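Local coordinates for ADP-dependent (S)-NAD(P)H-hydrate dehydratase (Enterococcus faecalis, PDB 2R3B), which probably catalyses the ADP-dependent dehydration of the S-form of NAD(P)HX, restoring NAD(P)H from its hydrated, damaged form, at residues 242-247 / 252-257; 219-224 / 261-266; 174-179 / 203-208; 271-274 / 279-282; 152-157 / 167-172. All coordinates share one frame; numbering follows the deposited sequence. Where two conformers were deposited one is given.

Contact 1 (242-247 / 252-257); sequences AGFLAQ and IETIAG
The ring of Phe244 is met obliquely from helix 252-257 by two backbone groups, the carbonyl oxygen of Thr254 and the carbonyl carbon of Gly257, while Phe248 of the same chain makes an edge-to-face pair with it. Its CE2 comes to 3.8 Å from Gly257 C. Gly257, with no side chain, lets the ring lie close against the helix backbone. One turn earlier, Thr254 turns its methyl group to the other helix: CG2 lies 3.6 Å from Phe244 O and also meets Phe244 CB. The torsion explains the division of labour, for with CG2 anti to the backbone N (OG1 at chi1 -69°) the hydroxyl is left beside that N, where it bonds to the carbonyl of Lys249. Next along the helix, the branched end of Leu245 reaches across, its CD2 standing 3.9 Å from Ile255 CG1 and 4.0 Å from Thr254 CG2. No hydrogen bond joins the segments; the contact is apolar and fully buried, with Leu245 also resting on strand 143-147 and Ile255 on strand 202-205. The axes of the two segments approach to 8.9 Å at 143°, a roughly antiparallel helical hairpin, here packed against the central sheet of the ribokinase-like fold.

Contact 2 (219-224 / 261-266); sequences FQNTGG and LHSLIG
Asn221 meets Ser263 directly, and the approach to it along the first segment begins in strand 219-220, next to the outermost strand 21-22. Phe219 and Gln220 form the short strand, and the Gln220 amide turns forward, NE2 giving an in-plane bond of 3.1 Å to a lone pair of Asn221 O. Next comes the side chain that crosses to the helix. Asn221 holds CG anti to its own N (chi1 -167°), which sends the amide out to Ser263, where ND2 donates to OG over 3.0 Å. This bond is nearly straight, 170° at the hydrogen, and the oxygen lies in the amide plane. In the conformer described, Ser263 OG, placed between its backbone N and carbonyl carbon, also bonds to the Tyr260 carbonyl, so the small hydroxyl serves both its own helix and the loop. The segment thereby ties the end of a sheet strand to helix 252-269, one of the helices covering the sheet in this ribokinase-like fold. Beyond Thr222 the chain runs close over the serine: Gly223 C lies 3.7 Å from Ser263 CB, and without a side chain the glycine can pass close by the hydroxyl. Gly224 follows with its N also 3.7 Å from Ser263 CB; its positive phi of 121° suits glycine, and its N-H is bonded to Asp267.

Contact 3 (174-179 / 203-208); sequences MEWQRL and IVLKSH. With EDO (1,2-ethanediol), chain N.
Trp176 overlaps Ile203 with one face of its six-membered ring, while Leu205 meets it obliquely by CB and the five-membered ring. The isoleucine makes a CH-pi contact: its CG2 sits 4.0 Å from the centroid of the six-membered ring and only 16° off the normal, so the methyl is over the face. The other branch follows the far rim, where Ile203 CD1 comes 3.8 Å from Trp176 CZ3 and CG1 lies near CH2. A beta-branched residue thus presents two arms to one flat surface. Leu205 approaches differently: its CD1 is 3.6 Å from Trp176 CB and nearly as close to CG, while CD2 lies by CD1 of the indole. The side chains of both strand residues run at about a right angle to that of the tryptophan. Because Trp176 CG is anti to the backbone N (chi1 -177°), the wide ring is swung off the helix toward the sheet, and its single polar atom, NE1, is satisfied by Asn192 of helix 189-199. Leu179 CD2 touches the indole at the edge, in the ring plane, one turn further along the same helix. On the outer side of that helix, a 1,2-ethanediol, probably from the crystallisation liquor, donates through O2 to the carbonyl of Arg178. The arrangement is that of a helix packed by large apolar side chains on a strand of the central mixed sheet, as in alpha/beta folds of the ribokinase-like type, close to His172, a predicted (6S)-NADPHX-binding residue.

Contact 4 (271-274 / 279-282); sequences KTDY and TKIS
Asp273 and Lys280 reach for each other from opposite directions, the carboxylate from the loop after helix 252-269 and the ammonium from helix 278-292. Their CA atoms are 10.4 Å apart, so the long lysine side chain does most of the reaching. Lys280 NZ stands 2.8 Å from Asp273 OD2, and the distance to Asp273 OD1 is 3.8 Å, so one oxygen takes the ammonium and the bridge is single rather than forked. The nitrogen approaches on the syn side of OD2, the side facing OD1, where a carboxylate is the better acceptor. The lysine chain gets there by a bend: it is extended at chi2 and then turned at chi3, 72°, which carries CE to 3.5 Å from Asp273 OD2 and brings NZ up to the acid. The lysine side chain also touches Leu269, and its length lets it span the distance to the acid. Asp273 is short and buried, and it packs on Thr287 of a neighbouring subunit; Tyr274, next in the chain, bonds through OH to Thr33 O of that subunit. A charge pair of this kind, partly screened from water, probably lowers the cost of burying the carboxylate and favours its ionised form, while linking the loop to the start of the following helix beside the subunit interface.

Contact 5 (152-157 / 167-172); sequences TLFSQG and VVFTPH
Aromatic contact carries the meeting: Phe169 of strand 167-170 turns its edge to the face of Phe154 on helix 149-156. The centroids are 5.3 Å apart and the planes are at 65°, short of a perpendicular T-shape but clearly edge-to-face. Phe169 CZ stands above one face of Phe154, offset toward the rim, and Phe169 CE2 comes to 4.0 Å from Phe154 CD1. The two torsions differ, Phe154 with CG anti to the backbone N (chi1 178°), Phe169 with CG beside it (chi1 -66°), and together they bring the rings across the 10.2 Å between Phe154 CA and Phe169 CA. Apolar neighbours complete the setting, since Leu179 of the next helix touches both rings. Hydrogen bonding stays within the helix: in the conformer described, Ser155 OG donates to Thr152 O over 2.9 Å, and Gln156 N reaches the same oxygen from the same face. The beta-alpha-beta unit 143-147, 149-156, 167-170 has its strands in the parallel part of the mixed sheet; beyond it comes His172, predicted to bind (6S)-NADPHX, whose side chain N-caps the next helix through a weak bond to Met174 N. Phenylalanine suits both positions: the hydrogen-bearing edge of one ring meets the electron-rich face of the other, a mildly attractive contact that needs no polar partner in the buried interior.

Along the chain the order is contact 5, contact 3, then contact 2 with contact 1 lying between its segments, and contact 4 last. Contacts 5 and 3 are closest, their centres 9 Å apart, because strands 167-170 and 202-205 are neighbours in the sheet and exchange backbone hydrogen bonds such as Val204 N to Phe169 O. Contacts 1 and 2 share helix 252-269, their centres 14 Å apart, and Ile255 of contact 1 touches Val204 and Val168 of the sheet. Contact 4 follows that helix, its centre 28 Å from that of contact 5. Helices thus pack on both faces of one mixed sheet, an alpha/beta core; contacts 3 and 4 both reach the same neighbouring subunit, and contact 1 touches another.

Contact 1 (242-247 / 252-257)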
# COMPACT_ATOMS: atom_id res chain seq x y z
N ALA B 242 -23.69 0.85 5.73
CA ALA B 242 -23.44 -0.03 6.89
C ALA B 242 -22.85 0.73 8.09
O ALA B 242 -23.30 0.56 9.23
CB ALA B 242 -22.54 -1.23 6.45
N GLY B 243 -21.83 1.55 7.86
CA GLY B 243 -21.21 2.37 8.91
C GLY B 243 -22.18 3.38 9.52
O GLY B 243 -22.14 3.64 10.72
N PHE B 244 -23.06 3.96 8.70
CA PHE B 244 -24.06 4.88 9.21
C PHE B 244 -25.05 4.17 10.12
O PHE B 244 -25.34 4.66 11.21
CB PHE B 244 -24.77 5.62 8.08
CG PHE B 244 -24.13 6.92 7.72
CD1 PHE B 244 -22.75 6.98 7.50
CD2 PHE B 244 -24.88 8.07 7.56
CE1 PHE B 244 -22.13 8.20 7.18
CE2 PHE B 244 -24.26 9.29 7.22
CZ PHE B 244 -22.89 9.35 7.02
N LEU B 245 -25.57 3.03 9.67
CA LEU B 245 -26.55 2.27 10.47
C LEU B 245 -25.93 1.76 11.79
O LEU B 245 -26.62 1.53 12.77
CB LEU B 245 -27.15 1.13 9.67
CG LEU B 245 -28.13 1.58 8.59
CD1 LEU B 245 -28.47 0.41 7.68
CD2 LEU B 245 -29.40 2.19 9.21
N ALA B 246 -24.61 1.60 11.79
CA ALA B 246 -23.88 1.16 12.97
C ALA B 246 -23.85 2.21 14.07
O ALA B 246 -23.84 1.85 15.24
CB ALA B 246 -22.45 0.75 12.60
N GLN B 247 -23.90 3.49 13.68
CA GLN B 247 -23.62 4.60 14.58
C GLN B 247 -24.81 5.49 14.90
O GLN B 247 -24.83 6.11 15.96
CB GLN B 247 -22.65 5.55 13.88
CG GLN B 247 -21.32 5.09 13.69
CD GLN B 247 -20.60 6.11 12.89
OE1 GLN B 247 -20.16 7.12 13.44
NE2 GLN B 247 -20.46 5.87 11.59
N ILE B 252 -34.89 5.40 8.63
CA ILE B 252 -34.46 5.39 7.24
C ILE B 252 -33.78 6.70 6.86
O ILE B 252 -33.02 6.75 5.89
CB ILE B 252 -35.59 4.95 6.29
CG1 ILE B 252 -36.26 3.66 6.82
CG2 ILE B 252 -35.06 4.71 4.84
CD1 ILE B 252 -35.28 2.51 7.26
N GLU B 253 -33.95 7.77 7.66
CA GLU B 253 -33.23 9.00 7.40
C GLU B 253 -31.71 8.77 7.42
O GLU B 253 -30.95 9.42 6.69
CB GLU B 253 -33.56 10.06 8.45
CG GLU B 253 -34.90 10.79 8.20
CD GLU B 253 -36.16 10.02 8.63
OE1 GLU B 253 -36.08 8.94 9.27
OE2 GLU B 253 -37.25 10.53 8.31
N THR B 254 -31.28 7.84 8.26
CA THR B 254 -29.86 7.50 8.37
C THR B 254 -29.34 6.96 7.06
O THR B 254 -28.26 7.30 6.65
CB THR B 254 -29.62 6.55 9.55
OG1 THR B 254 -29.86 7.27 10.77
CG2 THR B 254 -28.19 6.00 9.56
N ILE B 255 -30.12 6.11 6.40
CA ILE B 255 -29.77 5.53 5.12
C ILE B 255 -29.72 6.64 4.07
O ILE B 255 -28.81 6.69 3.27
CB ILE B 255 -30.76 4.39 4.72
CG1 ILE B 255 -30.77 3.27 5.76
CG2 ILE B 255 -30.39 3.80 3.34
CD1 ILE B 255 -31.84 2.24 5.57
N ALA B 256 -30.72 7.53 4.06
CA ALA B 256 -30.72 8.66 3.17
C ALA B 256 -29.49 9.56 3.34
O ALA B 256 -28.95 10.08 2.37
CB ALA B 256 -32.02 9.48 3.36
N GLY B 257 -29.05 9.76 4.58
CA GLY B 257 -27.84 10.54 4.86
C GLY B 257 -26.58 9.94 4.22
O GLY B 257 -25.74 10.66 3.68

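Contact 2 (219-224 / 261-266)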
# COMPACT_ATOMS: atom_id res chain seq x y z
N PHE B 219 -37.45 9.23 -0.25
CA PHE B 219 -36.41 10.24 -0.34
C PHE B 219 -35.84 10.18 -1.75
O PHE B 219 -35.58 9.09 -2.27
CB PHE B 219 -35.26 9.94 0.60
CG PHE B 219 -35.65 9.86 2.05
CD1 PHE B 219 -35.63 10.97 2.85
CD2 PHE B 219 -35.97 8.64 2.61
CE1 PHE B 219 -35.95 10.89 4.20
CE2 PHE B 219 -36.30 8.56 3.96
CZ PHE B 219 -36.29 9.68 4.74
N GLN B 220 -35.58 11.34 -2.32
CA GLN B 220 -35.03 11.47 -3.65
C GLN B 220 -33.67 12.13 -3.56
O GLN B 220 -33.59 13.28 -3.16
CB GLN B 220 -35.93 12.34 -4.51
CG GLN B 220 -35.39 12.55 -5.91
CD GLN B 220 -35.19 11.25 -6.64
OE1 GLN B 220 -36.14 10.54 -6.96
NE2 GLN B 220 -33.94 10.91 -6.88
N ASN B 221 -32.60 11.41 -3.92
CA ASN B 221 -31.29 12.02 -3.88
C ASN B 221 -31.15 13.04 -5.01
O ASN B 221 -31.76 12.91 -6.07
CB ASN B 221 -30.19 10.98 -3.99
CG ASN B 221 -28.84 11.52 -3.65
OD1 ASN B 221 -28.70 12.44 -2.83
ND2 ASN B 221 -27.83 10.94 -4.23
N THR B 222 -30.37 14.08 -4.77
CA THR B 222 -30.24 15.20 -5.68
C THR B 222 -28.83 15.35 -6.21
O THR B 222 -28.51 16.35 -6.85
CB THR B 222 -30.66 16.50 -5.00
OG1 THR B 222 -29.94 16.67 -3.79
CG2 THR B 222 -32.18 16.49 -4.69
N GLY B 223 -27.98 14.36 -5.96
CA GLY B 223 -26.58 14.39 -6.45
C GLY B 223 -26.27 13.13 -7.22
O GLY B 223 -27.11 12.26 -7.38
N GLY B 224 -25.02 13.05 -7.69
CA GLY B 224 -24.58 11.93 -8.49
C GLY B 224 -24.10 12.44 -9.84
O GLY B 224 -24.63 13.40 -10.38
N LEU B 261 -24.41 11.72 1.32
CA LEU B 261 -23.00 12.03 1.54
C LEU B 261 -22.14 11.40 0.46
O LEU B 261 -21.24 12.04 -0.05
CB LEU B 261 -22.53 11.51 2.90
CG LEU B 261 -21.11 11.86 3.32
CD1 LEU B 261 -20.89 13.37 3.26
CD2 LEU B 261 -20.79 11.25 4.72
N HIS B 262 -22.41 10.14 0.13
CA HIS B 262 -21.68 9.45 -0.95
C HIS B 262 -21.65 10.28 -2.25
O HIS B 262 -20.60 10.47 -2.84
CB HIS B 262 -22.33 8.09 -1.15
CG HIS B 262 -21.81 7.28 -2.30
ND1 HIS B 262 -22.55 7.11 -3.46
CD2 HIS B 262 -20.70 6.51 -2.43
CE1 HIS B 262 -21.88 6.30 -4.28
NE2 HIS B 262 -20.76 5.93 -3.68
N SER B 263 -22.81 10.77 -2.68
CA SER B 263 -22.89 11.56 -3.90
C SER B 263 -22.38 13.00 -3.74
O SER B 263 -21.92 13.60 -4.71
CB SER B 263 -24.32 11.54 -4.44
OG SER B 263 -25.21 12.09 -3.50
N LEU B 264 -22.47 13.59 -2.54
CA LEU B 264 -21.94 14.93 -2.30
C LEU B 264 -20.44 14.93 -2.47
O LEU B 264 -19.86 15.77 -3.16
CB LEU B 264 -22.27 15.44 -0.89
CG LEU B 264 -21.69 16.78 -0.45
CD1 LEU B 264 -22.36 17.90 -1.28
CD2 LEU B 264 -21.93 17.02 1.00
N ILE B 265 -19.80 13.95 -1.85
CA ILE B 265 -18.35 13.83 -1.97
C ILE B 265 -17.96 13.53 -3.42
O ILE B 265 -17.02 14.11 -3.96
CB ILE B 265 -17.80 12.76 -1.01
CG1 ILE B 265 -17.96 13.18 0.45
CG2 ILE B 265 -16.29 12.53 -1.30
CD1 ILE B 265 -17.78 11.98 1.45
N GLY B 266 -18.68 12.61 -4.06
CA GLY B 266 -18.34 12.22 -5.41
C GLY B 266 -18.55 13.40 -6.35
O GLY B 266 -17.79 13.59 -7.27

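Contact 3 (174-179 / 203-208)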
# COMPACT_ATOMS: atom_id res chain seq x y z
N MSE B 174 -31.64 -3.17 -12.93
CA MSE B 174 -31.83 -4.55 -13.38
C MSE B 174 -31.95 -5.52 -12.20
O MSE B 174 -32.71 -6.49 -12.25
CB MSE B 174 -30.73 -4.96 -14.36
CG MSE B 174 -30.79 -4.20 -15.69
SE MSE B 174 -32.48 -4.44 -16.67
CE MSE B 174 -32.23 -6.25 -17.29
N GLU B 175 -31.23 -5.25 -11.12
CA GLU B 175 -31.39 -6.05 -9.90
C GLU B 175 -32.79 -5.85 -9.37
O GLU B 175 -33.43 -6.81 -8.91
CB GLU B 175 -30.31 -5.68 -8.85
CG GLU B 175 -28.94 -6.28 -9.15
CD GLU B 175 -27.75 -5.51 -8.55
OE1 GLU B 175 -27.92 -4.41 -7.97
OE2 GLU B 175 -26.60 -6.01 -8.67
N TRP B 176 -33.30 -4.61 -9.42
CA TRP B 176 -34.67 -4.34 -8.96
C TRP B 176 -35.74 -5.03 -9.83
O TRP B 176 -36.75 -5.50 -9.32
CB TRP B 176 -34.92 -2.83 -8.97
CG TRP B 176 -36.23 -2.37 -8.46
CD1 TRP B 176 -37.03 -1.45 -9.06
CD2 TRP B 176 -36.92 -2.75 -7.25
NE1 TRP B 176 -38.12 -1.20 -8.31
CE2 TRP B 176 -38.10 -2.00 -7.20
CE3 TRP B 176 -36.64 -3.63 -6.18
CZ2 TRP B 176 -39.00 -2.09 -6.16
CZ3 TRP B 176 -37.55 -3.75 -5.17
CH2 TRP B 176 -38.73 -2.99 -5.16
N GLN B 177 -35.49 -5.08 -11.13
CA GLN B 177 -36.37 -5.81 -12.05
C GLN B 177 -36.49 -7.24 -11.59
O GLN B 177 -37.57 -7.82 -11.53
CB GLN B 177 -35.83 -5.75 -13.47
CG GLN B 177 -36.63 -6.54 -14.47
CD GLN B 177 -36.14 -6.33 -15.89
OE1 GLN B 177 -36.14 -5.21 -16.40
NE2 GLN B 177 -35.69 -7.41 -16.51
N ARG B 178 -35.34 -7.80 -11.24
CA ARG B 178 -35.27 -9.18 -10.79
C ARG B 178 -35.98 -9.38 -9.46
O ARG B 178 -36.72 -10.33 -9.31
CB ARG B 178 -33.81 -9.65 -10.74
CG ARG B 178 -33.66 -11.12 -10.98
CD ARG B 178 -32.21 -11.58 -10.98
NE ARG B 178 -31.51 -11.24 -12.22
CZ ARG B 178 -30.61 -10.27 -12.35
NH1 ARG B 178 -30.26 -9.50 -11.31
NH2 ARG B 178 -30.04 -10.07 -13.54
N LEU B 179 -35.76 -8.49 -8.50
CA LEU B 179 -36.38 -8.62 -7.18
C LEU B 179 -37.89 -8.31 -7.19
O LEU B 179 -38.68 -9.05 -6.59
CB LEU B 179 -35.67 -7.69 -6.20
CG LEU B 179 -36.10 -7.65 -4.73
CD1 LEU B 179 -35.91 -9.03 -4.09
CD2 LEU B 179 -35.28 -6.59 -4.03
N ILE B 203 -35.90 -0.07 0.15
CA ILE B 203 -35.30 -0.23 -1.16
C ILE B 203 -34.53 1.03 -1.53
O ILE B 203 -35.12 2.08 -1.71
CB ILE B 203 -36.32 -0.55 -2.29
CG1 ILE B 203 -37.31 -1.66 -1.85
CG2 ILE B 203 -35.59 -0.83 -3.62
CD1 ILE B 203 -36.65 -3.00 -1.53
N VAL B 204 -33.20 0.92 -1.63
CA VAL B 204 -32.37 2.00 -2.13
C VAL B 204 -32.17 1.73 -3.61
O VAL B 204 -31.36 0.88 -4.01
CB VAL B 204 -31.00 2.08 -1.41
CG1 VAL B 204 -30.17 3.24 -1.93
CG2 VAL B 204 -31.18 2.16 0.10
N LEU B 205 -32.98 2.40 -4.45
CA LEU B 205 -33.01 2.10 -5.87
C LEU B 205 -32.01 3.01 -6.54
O LEU B 205 -32.26 4.20 -6.75
CB LEU B 205 -34.42 2.25 -6.45
CG LEU B 205 -34.58 2.00 -7.95
CD1 LEU B 205 -34.02 0.61 -8.33
CD2 LEU B 205 -36.06 2.17 -8.36
N LYS B 206 -30.85 2.45 -6.85
CA LYS B 206 -29.71 3.26 -7.27
C LYS B 206 -29.87 3.68 -8.71
O LYS B 206 -30.30 2.89 -9.54
CB LYS B 206 -28.42 2.48 -7.16
CG LYS B 206 -28.11 2.09 -5.72
CD LYS B 206 -26.72 1.53 -5.56
CE LYS B 206 -26.50 0.29 -6.37
NZ LYS B 206 -25.12 -0.17 -6.09
N SER B 207 -29.50 4.93 -8.99
CA SER B 207 -29.54 5.45 -10.37
C SER B 207 -28.77 6.76 -10.42
O SER B 207 -28.06 7.08 -9.47
CB SER B 207 -30.97 5.67 -10.83
OG SER B 207 -31.58 6.77 -10.16
N HIS B 208 -28.92 7.51 -11.52
CA HIS B 208 -28.35 8.85 -11.63
C HIS B 208 -28.89 9.71 -10.50
O HIS B 208 -28.20 10.59 -10.00
CB HIS B 208 -28.72 9.44 -13.02
CG HIS B 208 -28.26 10.86 -13.24
ND1 HIS B 208 -26.96 11.28 -13.04
CD2 HIS B 208 -28.94 11.96 -13.69
CE1 HIS B 208 -26.85 12.56 -13.34
NE2 HIS B 208 -28.04 13.00 -13.73
C1 EDO N . -35.19 -14.63 -10.15
O1 EDO N . -34.47 -13.93 -11.15
C2 EDO N . -36.44 -13.87 -9.71
O2 EDO N . -36.61 -12.65 -10.43

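Contact 4 (271-274 / 279-282)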
# COMPACT_ATOMS: atom_id res chain seq x y z
N LYS B 271 -15.44 17.57 -9.71
CA LYS B 271 -15.12 18.91 -10.19
C LYS B 271 -13.68 18.98 -10.67
O LYS B 271 -13.38 19.76 -11.58
CB LYS B 271 -15.34 19.95 -9.11
CG LYS B 271 -16.83 20.18 -8.76
CD LYS B 271 -16.91 21.07 -7.51
CE LYS B 271 -18.35 21.13 -6.94
NZ LYS B 271 -18.39 21.75 -5.56
N THR B 272 -12.81 18.16 -10.07
CA THR B 272 -11.40 18.14 -10.41
C THR B 272 -10.96 16.84 -11.12
O THR B 272 -9.93 16.85 -11.78
CB THR B 272 -10.54 18.33 -9.16
OG1 THR B 272 -10.89 17.35 -8.17
CG2 THR B 272 -10.74 19.72 -8.58
N ASP B 273 -11.73 15.76 -10.96
CA ASP B 273 -11.35 14.39 -11.38
C ASP B 273 -12.30 13.88 -12.45
O ASP B 273 -13.50 13.80 -12.24
CB ASP B 273 -11.43 13.41 -10.19
CG ASP B 273 -10.42 13.67 -9.10
OD1 ASP B 273 -9.70 14.70 -9.15
OD2 ASP B 273 -10.35 12.81 -8.15
N TYR B 274 -11.77 13.51 -13.63
CA TYR B 274 -12.62 13.03 -14.72
C TYR B 274 -13.39 11.75 -14.32
O TYR B 274 -14.59 11.64 -14.55
CB TYR B 274 -11.75 12.78 -15.93
CG TYR B 274 -12.50 12.42 -17.18
CD1 TYR B 274 -13.17 13.39 -17.91
CD2 TYR B 274 -12.54 11.11 -17.63
CE1 TYR B 274 -13.88 13.07 -19.06
CE2 TYR B 274 -13.22 10.78 -18.80
CZ TYR B 274 -13.89 11.78 -19.52
OH TYR B 274 -14.58 11.44 -20.66
N THR B 279 -12.34 4.74 -3.82
CA THR B 279 -11.59 4.83 -2.60
C THR B 279 -11.34 6.27 -2.16
O THR B 279 -11.20 6.51 -0.96
CB THR B 279 -10.28 4.09 -2.68
OG1 THR B 279 -9.52 4.63 -3.75
CG2 THR B 279 -10.53 2.61 -2.95
N LYS B 280 -11.33 7.23 -3.10
CA LYS B 280 -11.22 8.65 -2.71
C LYS B 280 -12.45 9.19 -1.98
O LYS B 280 -12.32 10.08 -1.11
CB LYS B 280 -10.95 9.56 -3.91
CG LYS B 280 -9.53 9.48 -4.38
CD LYS B 280 -9.23 10.47 -5.50
CE LYS B 280 -9.16 11.92 -5.00
NZ LYS B 280 -8.57 12.93 -6.02
N ILE B 281 -13.63 8.64 -2.27
CA ILE B 281 -14.82 9.01 -1.54
C ILE B 281 -14.67 8.53 -0.11
O ILE B 281 -14.86 9.28 0.83
CB ILE B 281 -16.11 8.44 -2.16
CG1 ILE B 281 -16.33 9.05 -3.56
CG2 ILE B 281 -17.33 8.70 -1.22
CD1 ILE B 281 -17.46 8.36 -4.38
N SER B 282 -14.28 7.28 0.06
CA SER B 282 -14.08 6.76 1.43
C SER B 282 -13.07 7.58 2.24
O SER B 282 -13.29 7.86 3.44
CB SER B 282 -13.66 5.28 1.34
OG SER B 282 -14.72 4.53 0.73

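Contact 5 (152-157 / 167-172)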
# COMPACT_ATOMS: atom_id res chain seq x y z
N THR B 152 -29.59 -10.75 -6.42
CA THR B 152 -29.86 -11.74 -7.45
C THR B 152 -30.07 -13.13 -6.86
O THR B 152 -31.03 -13.82 -7.22
CB THR B 152 -28.74 -11.78 -8.47
OG1 THR B 152 -28.65 -10.50 -9.10
CG2 THR B 152 -28.99 -12.84 -9.56
N LEU B 153 -29.19 -13.55 -5.96
CA LEU B 153 -29.36 -14.86 -5.29
C LEU B 153 -30.62 -14.90 -4.44
O LEU B 153 -31.30 -15.95 -4.34
CB LEU B 153 -28.15 -15.16 -4.41
CG LEU B 153 -26.84 -15.43 -5.15
CD1 LEU B 153 -25.70 -15.71 -4.15
CD2 LEU B 153 -26.95 -16.55 -6.21
N PHE B 154 -30.93 -13.78 -3.78
CA PHE B 154 -32.11 -13.69 -2.94
C PHE B 154 -33.36 -13.92 -3.80
O PHE B 154 -34.26 -14.66 -3.40
CB PHE B 154 -32.21 -12.35 -2.21
CG PHE B 154 -33.46 -12.23 -1.38
CD1 PHE B 154 -34.63 -11.71 -1.95
CD2 PHE B 154 -33.50 -12.67 -0.07
CE1 PHE B 154 -35.81 -11.64 -1.20
CE2 PHE B 154 -34.69 -12.59 0.68
CZ PHE B 154 -35.83 -12.08 0.13
N SER B 155 -33.39 -13.29 -4.96
CA SER B 155 -34.54 -13.35 -5.84
C SER B 155 -34.68 -14.73 -6.49
O SER B 155 -35.78 -15.24 -6.66
CB SER B 155 -34.47 -12.25 -6.89
OG SER B 155 -33.58 -12.58 -7.94
N GLN B 156 -33.56 -15.32 -6.86
CA GLN B 156 -33.55 -16.66 -7.44
C GLN B 156 -33.83 -17.79 -6.44
O GLN B 156 -34.20 -18.88 -6.85
CB GLN B 156 -32.22 -16.92 -8.11
CG GLN B 156 -31.95 -16.01 -9.30
CD GLN B 156 -30.56 -16.18 -9.89
OE1 GLN B 156 -29.67 -16.81 -9.31
NE2 GLN B 156 -30.37 -15.61 -11.07
N GLY B 157 -33.66 -17.54 -5.15
CA GLY B 157 -33.72 -18.60 -4.15
C GLY B 157 -35.06 -18.65 -3.49
O GLY B 157 -35.25 -19.32 -2.47
N VAL B 167 -34.32 -5.00 6.94
CA VAL B 167 -33.58 -5.36 5.72
C VAL B 167 -33.57 -4.17 4.78
O VAL B 167 -34.60 -3.44 4.63
CB VAL B 167 -34.17 -6.58 5.03
CG1 VAL B 167 -33.35 -6.96 3.77
CG2 VAL B 167 -34.24 -7.76 6.03
N VAL B 168 -32.39 -3.93 4.19
CA VAL B 168 -32.17 -2.82 3.23
C VAL B 168 -31.64 -3.48 1.96
O VAL B 168 -30.58 -4.11 1.98
CB VAL B 168 -31.16 -1.79 3.74
CG1 VAL B 168 -30.99 -0.62 2.73
CG2 VAL B 168 -31.53 -1.30 5.14
N PHE B 169 -32.38 -3.38 0.85
CA PHE B 169 -31.86 -3.82 -0.46
C PHE B 169 -31.30 -2.63 -1.19
O PHE B 169 -31.89 -1.54 -1.17
CB PHE B 169 -32.95 -4.43 -1.34
CG PHE B 169 -33.51 -5.71 -0.83
CD1 PHE B 169 -34.60 -5.71 0.03
CD2 PHE B 169 -32.97 -6.92 -1.20
CE1 PHE B 169 -35.15 -6.89 0.49
CE2 PHE B 169 -33.52 -8.10 -0.76
CZ PHE B 169 -34.61 -8.10 0.10
N THR B 170 -30.15 -2.81 -1.85
CA THR B 170 -29.56 -1.72 -2.62
C THR B 170 -29.38 -2.02 -4.12
O THR B 170 -28.25 -2.03 -4.62
CB THR B 170 -28.21 -1.35 -2.01
OG1 THR B 170 -27.39 -2.52 -1.98
CG2 THR B 170 -28.37 -0.85 -0.57
N PRO B 171 -30.49 -2.29 -4.85
CA PRO B 171 -30.40 -2.72 -6.23
C PRO B 171 -30.18 -1.59 -7.23
O PRO B 171 -30.67 -0.49 -7.01
CB PRO B 171 -31.79 -3.32 -6.49
CG PRO B 171 -32.70 -2.48 -5.64
CD PRO B 171 -31.89 -2.26 -4.39
N HIS B 172 -29.43 -1.87 -8.29
CA HIS B 172 -29.52 -1.02 -9.47
C HIS B 172 -30.78 -1.47 -10.23
O HIS B 172 -31.46 -2.39 -9.81
CB HIS B 172 -28.23 -1.02 -10.31
CG HIS B 172 -27.80 -2.36 -10.82
ND1 HIS B 172 -28.66 -3.25 -11.43
CD2 HIS B 172 -26.57 -2.95 -10.87
CE1 HIS B 172 -28.00 -4.32 -11.81
NE2 HIS B 172 -26.73 -4.16 -11.49